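PDB 6X9Z: transmembrane beta-barrels from Synthetic construct, which forms a designed eight-stranded antiparallel beta-barrel, a de novo protein made to fold and span a membrane. Local coordinates for residues A[31-34]-A[35-38]. Residues are numbered along the deposited sequence; the frame is centred on the assembly and turned at random.
Sequences AVSP and YLFL
The carbonyl oxygen of L36 collects two weak hydrogen bonds from the turn facing it: V32 N lies 3.1 Å from L36 O on a markedly bent path (133° at the hydrogen), and S33 N reaches the same oxygen from farther off. A third donor comes from outside the turn, the side-chain amide NE2 of Q3. In the other direction the chain is closed by a sounder bond, L36 N to S33 OG at 3.1 Å, with 148° at the hydrogen. S33 can make it because chi1 of 62° sets OG between its own backbone N and carbonyl carbon, turned across the loop to L36; a water joins OG and also accepts from Y35 N. With an alanine in place of S33, L36 N would probably lose its mate within the turn and the water one of its partners. On the surface beside these bonds, the two methyls of V32 divide the work: CG2 meets L36 CB at 3.9 Å, while CG1 rests against L38 CG at 3.7 Å, the two side chains running nearly perpendicular. At the far end of the loop P34 CB sits over one face of the Y35 ring in a CH-pi contact, 4.3 Å from the centroid and displaced toward the rim. A31 and F37 point to the buried side of the sheet, where the F37 side chain continues to Y69 and K71 of strand 66-77. The whole is a tight beta-hairpin connection at one end of the barrel, linking strand 22-31 to strand 36-45, with strand 49-59 alongside the latter.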
ATOM      1  N   ALA A  31      -3.360  -3.520 -10.975  1.00 30.93           N
ATOM      2  CA  ALA A  31      -2.325  -3.373 -11.992  1.00 30.62           C
ATOM      3  C   ALA A  31      -2.986  -2.991 -13.310  1.00 30.67           C
ATOM      4  O   ALA A  31      -3.734  -3.785 -13.889  1.00 30.71           O
ATOM      5  CB  ALA A  31      -1.522  -4.662 -12.134  1.00 31.01           C
ATOM      6  N   VAL A  32      -2.714  -1.772 -13.787  1.00 30.63           N
ATOM      7  CA  VAL A  32      -3.290  -1.294 -15.042  1.00 30.56           C
ATOM      8  C   VAL A  32      -2.422  -1.615 -16.251  1.00 30.24           C
ATOM      9  O   VAL A  32      -2.911  -1.531 -17.388  1.00 30.30           O
ATOM     10  CB  VAL A  32      -3.527   0.228 -15.001  1.00 30.48           C
ATOM     11  CG1 VAL A  32      -4.445   0.599 -13.837  1.00 30.13           C
ATOM     12  CG2 VAL A  32      -2.204   0.958 -14.892  1.00 30.16           C
ATOM     13  N   SER A  33      -1.159  -1.969 -16.046  1.00 30.53           N
ATOM     14  CA  SER A  33      -0.217  -2.245 -17.124  1.00 30.96           C
ATOM     15  C   SER A  33       0.850  -3.188 -16.572  1.00 31.28           C
ATOM     16  O   SER A  33       0.804  -3.553 -15.390  1.00 31.62           O
ATOM     17  CB  SER A  33       0.398  -0.940 -17.666  1.00 30.89           C
ATOM     18  OG  SER A  33       1.135  -0.254 -16.671  1.00 31.02           O
ATOM     19  N   PRO A  34       1.808  -3.631 -17.403  1.00 32.17           N
ATOM     20  CA  PRO A  34       2.855  -4.524 -16.871  1.00 32.00           C
ATOM     21  C   PRO A  34       3.616  -3.988 -15.670  1.00 32.03           C
ATOM     22  O   PRO A  34       4.095  -4.792 -14.858  0.41 31.94           O
ATOM     23  CB  PRO A  34       3.780  -4.716 -18.078  1.00 32.92           C
ATOM     24  CG  PRO A  34       2.851  -4.709 -19.219  1.00 34.06           C
ATOM     25  CD  PRO A  34       1.797  -3.662 -18.881  1.00 33.06           C
ATOM     26  N   TYR A  35       3.744  -2.671 -15.512  1.00 31.20           N
ATOM     27  CA  TYR A  35       4.543  -2.126 -14.423  1.00 31.46           C
ATOM     28  C   TYR A  35       3.836  -1.076 -13.576  1.00 30.72           C
ATOM     29  O   TYR A  35       4.304  -0.805 -12.465  0.80 30.96           O
ATOM     30  CB  TYR A  35       5.857  -1.538 -14.968  1.00 32.40           C
ATOM     31  CG  TYR A  35       6.719  -2.568 -15.683  1.00 32.92           C
ATOM     32  CD1 TYR A  35       6.974  -2.472 -17.048  1.00 33.67           C
ATOM     33  CD2 TYR A  35       7.257  -3.647 -14.993  1.00 33.04           C
ATOM     34  CE1 TYR A  35       7.753  -3.419 -17.702  1.00 34.45           C
ATOM     35  CE2 TYR A  35       8.037  -4.593 -15.636  1.00 33.98           C
ATOM     36  CZ  TYR A  35       8.280  -4.477 -16.988  1.00 34.79           C
ATOM     37  OH  TYR A  35       9.055  -5.420 -17.624  1.00 34.42           O
ATOM     38  N   LEU A  36       2.726  -0.502 -14.029  1.00 30.71           N
ATOM     39  CA  LEU A  36       2.020   0.513 -13.259  1.00 31.03           C
ATOM     40  C   LEU A  36       0.808  -0.087 -12.558  1.00 31.08           C
ATOM     41  O   LEU A  36       0.246  -1.094 -12.993  1.00 29.94           O
ATOM     42  CB  LEU A  36       1.575   1.677 -14.152  1.00 31.06           C
ATOM     43  CG  LEU A  36       2.700   2.402 -14.897  1.00 30.61           C
ATOM     44  CD1 LEU A  36       2.164   3.577 -15.701  1.00 30.38           C
ATOM     45  CD2 LEU A  36       3.781   2.852 -13.929  1.00 30.25           C
ATOM     46  N   PHE A  37       0.413   0.540 -11.455  1.00 30.42           N
ATOM     47  CA  PHE A  37      -0.767   0.099 -10.733  1.00 30.64           C
ATOM     48  C   PHE A  37      -1.412   1.293 -10.047  1.00 31.51           C
ATOM     49  O   PHE A  37      -0.749   2.291  -9.753  1.00 30.70           O
ATOM     50  CB  PHE A  37      -0.440  -0.996  -9.705  1.00 30.72           C
ATOM     51  CG  PHE A  37       0.478  -0.550  -8.594  1.00 30.89           C
ATOM     52  CD1 PHE A  37      -0.039  -0.135  -7.377  1.00 31.21           C
ATOM     53  CD2 PHE A  37       1.854  -0.571  -8.759  1.00 30.74           C
ATOM     54  CE1 PHE A  37       0.800   0.266  -6.354  1.00 31.26           C
ATOM     55  CE2 PHE A  37       2.696  -0.165  -7.741  1.00 30.62           C
ATOM     56  CZ  PHE A  37       2.169   0.247  -6.536  1.00 30.82           C
ATOM     57  N   LEU A  38      -2.715   1.184  -9.823  1.00 30.44           N
ATOM     58  CA  LEU A  38      -3.463   2.147  -9.036  1.00 31.44           C
ATOM     59  C   LEU A  38      -3.655   1.595  -7.633  1.00 32.19           C
ATOM     60  O   LEU A  38      -3.685   0.380  -7.422  1.00 31.94           O
ATOM     61  CB  LEU A  38      -4.817   2.459  -9.677  1.00 30.46           C
ATOM     62  CG  LEU A  38      -4.715   3.068 -11.078  1.00 30.41           C
ATOM     63  CD1 LEU A  38      -6.089   3.241 -11.716  1.00 29.94           C
ATOM     64  CD2 LEU A  38      -3.973   4.396 -11.031  1.00 30.08           C
TER
HETATM   65  O   HOH W   1       3.930  -0.563 -18.021  1.00 30.62           O